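PDB 5LP5: penicillin-binding protein 2 (Pbp2) from Helicobacter pylori, which probably cross-links peptidoglycan as a penicillin-binding transpeptidase of cell-wall synthesis and forms a complex with the shape-determining protein MreC. Local coordinates for residues Asn67-Leu79 with Asn117-Met130. Numbering follows the deposited sequence.
Sequences NELVFGVFLPSGL and NLIKVVGFIPYATM
Phe71 and Ile125 form the first of three hydrogen-bonded pairs that join strand 67-76 to the antiparallel strand 118-125. Phe71 N donates to Ile125 O at 2.9 Å and Ile125 N returns a bond to Phe71 O. Farther along, Leu75 and Ile119 exchange two backbone bonds. Two bulges interrupt the register, and the chain turns a corner at Val121 and Val122. A classic bulge sets these two valines opposite the single residue Val73, whose O accepts Val121 N at 2.7 Å and Val122 N more weakly; a G1 bulge, with Phe124 at positive phi, does the same with Phe124 and Ile125 opposite Phe71. The pairing belongs to the sheet of the region assigned to the PBP dimerisation family, where strand 144-152 flanks 67-76 on its other edge, helix 81-94 packs against Leu75, and helix 102-107 against Leu75 and Val121. Among the apolar contacts, Leu75 CD1 meets Val121 CG2 at 3.5 Å, and Val73 CG2 touches Ile125 CD1. On the face carrying Phe74 and Lys120, Lys120 CA makes a CH-pi contact over the phenyl face, 3.9 Å from the centroid, with CB over the same ring, while the bent chain carries NZ off toward a weak hydrogen bond with Asn111 OD1. The Phe71 ring is covered on one face by Met130, whose CG lies 3.9 Å from the centroid; bends at chi2 (57°) and chi3 (70°) fold the thioether back, with SD above the same face in a more distant Met-aromatic contact and CE against Phe71 CB. Phe71 CE2 in turn rests over the Tyr127 ring, 3.7 Å from CD1, their planes inclined at 59°. Tyr127 OH hydrogen-bonds Phe182 O of the MreC chain, which also packs on Leu69 and Phe71.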
ATOM      1  N   ASN A  67      -1.118  -1.410   2.194  1.00 43.67           N
ATOM      2  CA  ASN A  67      -0.538  -0.166   1.652  1.00 41.97           C
ATOM      3  C   ASN A  67      -1.614   0.814   1.130  1.00 41.02           C
ATOM      4  O   ASN A  67      -2.622   0.386   0.599  1.00 44.07           O
ATOM      5  CB  ASN A  67       0.413  -0.524   0.522  1.00 40.02           C
ATOM      6  CG  ASN A  67       1.550  -1.419   0.967  1.00 38.08           C
ATOM      7  OD1 ASN A  67       2.056  -1.297   2.085  1.00 39.49           O
ATOM      8  ND2 ASN A  67       1.983  -2.308   0.072  1.00 34.71           N
ATOM      9  N   GLU A  68      -1.387   2.115   1.293  1.00 41.16           N
ATOM     10  CA  GLU A  68      -2.318   3.152   0.814  1.00 44.30           C
ATOM     11  C   GLU A  68      -1.654   4.026  -0.222  1.00 45.00           C
ATOM     12  O   GLU A  68      -0.565   4.548   0.003  1.00 46.95           O
ATOM     13  CB  GLU A  68      -2.817   4.047   1.938  1.00 45.10           C
ATOM     14  CG  GLU A  68      -4.048   3.502   2.626  1.00 50.62           C
ATOM     15  CD  GLU A  68      -4.732   4.526   3.514  1.00 56.47           C
ATOM     16  OE1 GLU A  68      -4.278   5.693   3.570  1.00 59.89           O
ATOM     17  OE2 GLU A  68      -5.750   4.162   4.139  1.00 64.60           O
ATOM     18  N   LEU A  69      -2.330   4.171  -1.357  1.00 41.37           N
ATOM     19  CA  LEU A  69      -1.813   4.946  -2.456  1.00 36.91           C
ATOM     20  C   LEU A  69      -1.980   6.429  -2.167  1.00 34.96           C
ATOM     21  O   LEU A  69      -3.074   6.934  -1.995  1.00 31.03           O
ATOM     22  CB  LEU A  69      -2.537   4.553  -3.729  1.00 36.78           C
ATOM     23  CG  LEU A  69      -2.042   5.168  -5.011  1.00 37.98           C
ATOM     24  CD1 LEU A  69      -0.534   5.026  -5.146  1.00 38.83           C
ATOM     25  CD2 LEU A  69      -2.752   4.500  -6.187  1.00 37.94           C
ATOM     26  N   VAL A  70      -0.860   7.120  -2.088  1.00 36.89           N
ATOM     27  CA  VAL A  70      -0.851   8.543  -1.756  1.00 37.19           C
ATOM     28  C   VAL A  70       0.080   9.241  -2.736  1.00 37.30           C
ATOM     29  O   VAL A  70       0.610   8.602  -3.644  1.00 38.21           O
ATOM     30  CB  VAL A  70      -0.417   8.793  -0.290  1.00 36.23           C
ATOM     31  CG1 VAL A  70      -1.351   8.078   0.660  1.00 36.32           C
ATOM     32  CG2 VAL A  70       1.005   8.322  -0.044  1.00 34.27           C
ATOM     33  N   PHE A  71       0.249  10.549  -2.574  1.00 37.06           N
ATOM     34  CA  PHE A  71       1.003  11.342  -3.527  1.00 36.83           C
ATOM     35  C   PHE A  71       2.197  12.053  -2.912  1.00 37.52           C
ATOM     36  O   PHE A  71       2.434  11.977  -1.714  1.00 36.77           O
ATOM     37  CB  PHE A  71       0.077  12.331  -4.225  1.00 36.73           C
ATOM     38  CG  PHE A  71      -0.711  11.710  -5.335  1.00 37.04           C
ATOM     39  CD1 PHE A  71      -0.149  11.537  -6.588  1.00 37.52           C
ATOM     40  CD2 PHE A  71      -2.000  11.274  -5.119  1.00 35.08           C
ATOM     41  CE1 PHE A  71      -0.871  10.954  -7.605  1.00 36.47           C
ATOM     42  CE2 PHE A  71      -2.720  10.702  -6.135  1.00 34.20           C
ATOM     43  CZ  PHE A  71      -2.161  10.538  -7.376  1.00 34.61           C
ATOM     44  N   GLY A  72       2.927  12.765  -3.764  1.00 39.59           N
ATOM     45  CA  GLY A  72       4.178  13.390  -3.414  1.00 40.86           C
ATOM     46  C   GLY A  72       4.479  14.412  -4.480  1.00 43.39           C
ATOM     47  O   GLY A  72       4.369  14.114  -5.657  1.00 43.14           O
ATOM     48  N   VAL A  73       4.829  15.632  -4.082  1.00 46.02           N
ATOM     49  CA  VAL A  73       5.195  16.648  -5.061  1.00 49.00           C
ATOM     50  C   VAL A  73       6.713  16.746  -5.134  1.00 51.70           C
ATOM     51  O   VAL A  73       7.376  16.926  -4.119  1.00 50.41           O
ATOM     52  CB  VAL A  73       4.554  18.010  -4.732  1.00 48.68           C
ATOM     53  CG1 VAL A  73       5.010  19.079  -5.716  1.00 49.92           C
ATOM     54  CG2 VAL A  73       3.037  17.891  -4.751  1.00 47.14           C
ATOM     55  N   PHE A  74       7.248  16.631  -6.345  1.00 57.53           N
ATOM     56  CA  PHE A  74       8.687  16.554  -6.562  1.00 63.92           C
ATOM     57  C   PHE A  74       9.195  17.701  -7.433  1.00 69.23           C
ATOM     58  O   PHE A  74       8.505  18.131  -8.376  1.00 74.97           O
ATOM     59  CB  PHE A  74       9.019  15.257  -7.287  1.00 67.25           C
ATOM     60  CG  PHE A  74       8.933  14.031  -6.434  1.00 67.89           C
ATOM     61  CD1 PHE A  74      10.095  13.417  -5.990  1.00 72.94           C
ATOM     62  CD2 PHE A  74       7.706  13.469  -6.102  1.00 68.07           C
ATOM     63  CE1 PHE A  74      10.040  12.269  -5.222  1.00 73.73           C
ATOM     64  CE2 PHE A  74       7.643  12.323  -5.330  1.00 70.44           C
ATOM     65  CZ  PHE A  74       8.812  11.713  -4.899  1.00 72.82           C
ATOM     66  N   LEU A  75      10.410  18.165  -7.123  1.00 70.12           N
ATOM     67  CA  LEU A  75      11.151  19.105  -7.975  1.00 68.69           C
ATOM     68  C   LEU A  75      12.455  18.451  -8.456  1.00 75.83           C
ATOM     69  O   LEU A  75      12.990  17.571  -7.781  1.00 79.48           O
ATOM     70  CB  LEU A  75      11.443  20.394  -7.216  1.00 65.33           C
ATOM     71  CG  LEU A  75      10.230  21.267  -6.863  1.00 65.65           C
ATOM     72  CD1 LEU A  75      10.629  22.381  -5.900  1.00 66.52           C
ATOM     73  CD2 LEU A  75       9.572  21.865  -8.105  1.00 66.22           C
ATOM     74  N   PRO A  76      12.962  18.856  -9.637  1.00 86.51           N
ATOM     75  CA  PRO A  76      14.195  18.228 -10.126  1.00 90.59           C
ATOM     76  C   PRO A  76      15.430  18.714  -9.344  1.00 95.59           C
ATOM     77  O   PRO A  76      15.463  19.860  -8.884  1.00 93.38           O
ATOM     78  CB  PRO A  76      14.237  18.641 -11.600  1.00 89.35           C
ATOM     79  CG  PRO A  76      13.482  19.927 -11.658  1.00 91.49           C
ATOM     80  CD  PRO A  76      12.474  19.914 -10.542  1.00 89.90           C
ATOM     81  N   SER A  77      16.415  17.836  -9.168  1.00107.02           N
ATOM     82  CA  SER A  77      17.617  18.173  -8.398  1.00117.56           C
ATOM     83  C   SER A  77      18.569  19.045  -9.212  1.00121.01           C
ATOM     84  O   SER A  77      18.641  18.933 -10.435  1.00120.91           O
ATOM     85  CB  SER A  77      18.342  16.904  -7.918  1.00124.22           C
ATOM     86  OG  SER A  77      18.744  16.070  -8.996  1.00131.83           O
ATOM     87  N   GLY A  78      19.300  19.915  -8.526  1.00122.95           N
ATOM     88  CA  GLY A  78      20.314  20.749  -9.175  1.00124.63           C
ATOM     89  C   GLY A  78      19.713  21.964  -9.852  1.00119.47           C
ATOM     90  O   GLY A  78      19.972  22.233 -11.021  1.00122.20           O
ATOM     91  N   LEU A  79      18.922  22.710  -9.093  1.00114.84           N
ATOM     92  CA  LEU A  79      18.181  23.855  -9.608  1.00114.98           C
ATOM     93  C   LEU A  79      18.731  25.162  -9.027  1.00109.36           C
ATOM     94  O   LEU A  79      19.222  25.179  -7.902  1.00107.70           O
ATOM     95  CB  LEU A  79      16.701  23.686  -9.242  1.00120.70           C
ATOM     96  CG  LEU A  79      15.700  24.716  -9.768  1.00126.67           C
ATOM     97  CD1 LEU A  79      15.687  24.733 -11.292  1.00128.91           C
ATOM     98  CD2 LEU A  79      14.314  24.424  -9.216  1.00123.71           C
ATOM     99  N   ASN A 117      17.381  11.622 -10.351  1.00129.32           N
ATOM    100  CA  ASN A 117      16.904  12.983 -10.637  1.00117.75           C
ATOM    101  C   ASN A 117      16.210  13.690  -9.448  1.00107.63           C
ATOM    102  O   ASN A 117      16.658  14.739  -8.986  1.00 97.55           O
ATOM    103  CB  ASN A 117      15.868  12.941 -11.779  1.00116.16           C
ATOM    104  CG  ASN A 117      16.395  12.319 -13.056  1.00114.44           C
ATOM    105  OD1 ASN A 117      17.523  12.571 -13.460  1.00118.31           O
ATOM    106  ND2 ASN A 117      15.568  11.507 -13.702  1.00107.98           N
ATOM    107  N   LEU A 118      15.086  13.119  -8.999  1.00 95.78           N
ATOM    108  CA  LEU A 118      13.979  13.908  -8.415  1.00 83.92           C
ATOM    109  C   LEU A 118      13.910  13.952  -6.894  1.00 76.47           C
ATOM    110  O   LEU A 118      14.055  12.933  -6.237  1.00 77.63           O
ATOM    111  CB  LEU A 118      12.638  13.380  -8.951  1.00 80.70           C
ATOM    112  CG  LEU A 118      12.361  13.596 -10.443  1.00 80.99           C
ATOM    113  CD1 LEU A 118      11.212  12.734 -10.941  1.00 74.22           C
ATOM    114  CD2 LEU A 118      12.098  15.072 -10.716  1.00 87.13           C
ATOM    115  N   ILE A 119      13.622  15.134  -6.353  1.00 72.38           N
ATOM    116  CA  ILE A 119      13.583  15.375  -4.899  1.00 77.51           C
ATOM    117  C   ILE A 119      12.164  15.651  -4.363  1.00 72.04           C
ATOM    118  O   ILE A 119      11.469  16.540  -4.853  1.00 74.45           O
ATOM    119  CB  ILE A 119      14.482  16.582  -4.526  1.00 86.31           C
ATOM    120  CG1 ILE A 119      15.944  16.258  -4.865  1.00 92.55           C
ATOM    121  CG2 ILE A 119      14.323  16.944  -3.049  1.00 87.83           C
ATOM    122  CD1 ILE A 119      16.959  17.342  -4.545  1.00 95.77           C
ATOM    123  N   LYS A 120      11.765  14.929  -3.317  1.00 65.45           N
ATOM    124  CA  LYS A 120      10.399  15.017  -2.772  1.00 59.74           C
ATOM    125  C   LYS A 120      10.171  16.245  -1.882  1.00 53.04           C
ATOM    126  O   LYS A 120      10.616  16.273  -0.751  1.00 50.66           O
ATOM    127  CB  LYS A 120      10.054  13.739  -1.978  1.00 60.28           C
ATOM    128  CG  LYS A 120       8.631  13.725  -1.416  1.00 61.68           C
ATOM    129  CD  LYS A 120       8.241  12.371  -0.853  1.00 62.33           C
ATOM    130  CE  LYS A 120       8.935  12.123   0.472  1.00 65.88           C
ATOM    131  NZ  LYS A 120       8.818  10.705   0.899  1.00 65.27           N
ATOM    132  N   VAL A 121       9.439  17.238  -2.364  1.00 50.25           N
ATOM    133  CA  VAL A 121       9.185  18.447  -1.559  1.00 53.90           C
ATOM    134  C   VAL A 121       8.042  18.305  -0.539  1.00 54.95           C
ATOM    135  O   VAL A 121       8.223  18.591   0.647  1.00 60.23           O
ATOM    136  CB  VAL A 121       8.889  19.675  -2.436  1.00 54.30           C
ATOM    137  CG1 VAL A 121       8.674  20.909  -1.565  1.00 52.59           C
ATOM    138  CG2 VAL A 121      10.022  19.915  -3.421  1.00 56.59           C
ATOM    139  N   VAL A 122       6.856  17.923  -1.007  1.00 54.92           N
ATOM    140  CA  VAL A 122       5.770  17.527  -0.109  1.00 53.89           C
ATOM    141  C   VAL A 122       5.527  16.051  -0.288  1.00 54.51           C
ATOM    142  O   VAL A 122       5.477  15.568  -1.410  1.00 55.25           O
ATOM    143  CB  VAL A 122       4.447  18.253  -0.404  1.00 52.81           C
ATOM    144  CG1 VAL A 122       3.416  17.893   0.647  1.00 51.10           C
ATOM    145  CG2 VAL A 122       4.656  19.756  -0.422  1.00 55.34           C
ATOM    146  N   GLY A 123       5.381  15.344   0.819  1.00 54.59           N
ATOM    147  CA  GLY A 123       5.146  13.909   0.796  1.00 53.29           C
ATOM    148  C   GLY A 123       3.884  13.596   1.564  1.00 53.30           C
ATOM    149  O   GLY A 123       3.290  14.476   2.200  1.00 50.61           O
ATOM    150  N   PHE A 124       3.445  12.343   1.469  1.00 54.94           N
ATOM    151  CA  PHE A 124       2.230  11.889   2.136  1.00 54.52           C
ATOM    152  C   PHE A 124       1.094  12.851   1.898  1.00 51.02           C
ATOM    153  O   PHE A 124       0.733  13.601   2.795  1.00 57.10           O
ATOM    154  CB  PHE A 124       2.456  11.804   3.637  1.00 61.05           C
ATOM    155  CG  PHE A 124       3.131  10.557   4.079  1.00 68.53           C
ATOM    156  CD1 PHE A 124       3.962   9.834   3.219  1.00 72.03           C
ATOM    157  CD2 PHE A 124       2.951  10.113   5.383  1.00 73.14           C
ATOM    158  CE1 PHE A 124       4.593   8.681   3.654  1.00 76.09           C
ATOM    159  CE2 PHE A 124       3.578   8.968   5.823  1.00 80.06           C
ATOM    160  CZ  PHE A 124       4.402   8.249   4.957  1.00 79.70           C
ATOM    161  N   ILE A 125       0.561  12.846   0.686  1.00 45.50           N
ATOM    162  CA  ILE A 125      -0.606  13.633   0.344  1.00 41.39           C
ATOM    163  C   ILE A 125      -1.762  12.665   0.097  1.00 41.75           C
ATOM    164  O   ILE A 125      -1.627  11.754  -0.716  1.00 42.32           O
ATOM    165  CB  ILE A 125      -0.383  14.422  -0.939  1.00 39.15           C
ATOM    166  CG1 ILE A 125       0.980  15.084  -0.912  1.00 37.84           C
ATOM    167  CG2 ILE A 125      -1.523  15.411  -1.127  1.00 40.27           C
ATOM    168  CD1 ILE A 125       1.332  15.807  -2.185  1.00 38.75           C
ATOM    169  N   PRO A 126      -2.890  12.840   0.800  1.00 40.63           N
ATOM    170  CA  PRO A 126      -3.994  11.920   0.565  1.00 38.61           C
ATOM    171  C   PRO A 126      -4.575  12.068  -0.832  1.00 38.08           C
ATOM    172  O   PRO A 126      -4.521  13.147  -1.439  1.00 35.21           O
ATOM    173  CB  PRO A 126      -5.019  12.308   1.624  1.00 39.10           C
ATOM    174  CG  PRO A 126      -4.226  12.952   2.699  1.00 40.47           C
ATOM    175  CD  PRO A 126      -3.117  13.675   1.989  1.00 41.32           C
ATOM    176  N   TYR A 127      -5.104  10.960  -1.344  1.00 37.40           N
ATOM    177  CA  TYR A 127      -5.612  10.924  -2.704  1.00 35.18           C
ATOM    178  C   TYR A 127      -6.653  12.029  -2.849  1.00 34.67           C
ATOM    179  O   TYR A 127      -6.663  12.750  -3.834  1.00 37.68           O
ATOM    180  CB  TYR A 127      -6.201   9.547  -3.007  1.00 33.47           C
ATOM    181  CG  TYR A 127      -6.151   9.125  -4.451  1.00 33.80           C
ATOM    182  CD1 TYR A 127      -5.222   8.209  -4.886  1.00 34.25           C
ATOM    183  CD2 TYR A 127      -7.070   9.609  -5.369  1.00 35.66           C
ATOM    184  CE1 TYR A 127      -5.175   7.808  -6.208  1.00 36.10           C
ATOM    185  CE2 TYR A 127      -7.043   9.218  -6.694  1.00 36.05           C
ATOM    186  CZ  TYR A 127      -6.086   8.322  -7.112  1.00 36.50           C
ATOM    187  OH  TYR A 127      -6.031   7.928  -8.434  1.00 36.41           O
ATOM    188  N   ALA A 128      -7.499  12.175  -1.840  1.00 32.63           N
ATOM    189  CA  ALA A 128      -8.619  13.094  -1.916  1.00 32.63           C
ATOM    190  C   ALA A 128      -8.149  14.526  -1.916  1.00 31.37           C
ATOM    191  O   ALA A 128      -8.760  15.386  -2.532  1.00 31.85           O
ATOM    192  CB  ALA A 128      -9.595  12.851  -0.779  1.00 32.92           C
ATOM    193  N   THR A 129      -7.067  14.785  -1.222  1.00 29.85           N
ATOM    194  CA  THR A 129      -6.476  16.109  -1.235  1.00 30.91           C
ATOM    195  C   THR A 129      -5.939  16.496  -2.622  1.00 31.21           C
ATOM    196  O   THR A 129      -5.937  17.671  -2.993  1.00 30.85           O
ATOM    197  CB  THR A 129      -5.323  16.171  -0.217  1.00 29.92           C
ATOM    198  OG1 THR A 129      -5.819  15.727   1.055  1.00 28.80           O
ATOM    199  CG2 THR A 129      -4.721  17.573  -0.150  1.00 29.54           C
ATOM    200  N   MET A 130      -5.473  15.490  -3.360  1.00 30.65           N
ATOM    201  CA  MET A 130      -4.853  15.677  -4.668  1.00 30.29           C
ATOM    202  C   MET A 130      -5.932  15.912  -5.740  1.00 28.54           C
ATOM    203  O   MET A 130      -5.680  16.401  -6.843  1.00 26.94           O
ATOM    204  CB  MET A 130      -4.020  14.432  -5.002  1.00 30.81           C
ATOM    205  CG  MET A 130      -3.300  14.484  -6.349  1.00 32.23           C
ATOM    206  SD  MET A 130      -2.178  15.882  -6.611  1.00 33.28           S
ATOM    207  CE  MET A 130      -0.926  15.370  -5.455  1.00 34.11           C
TER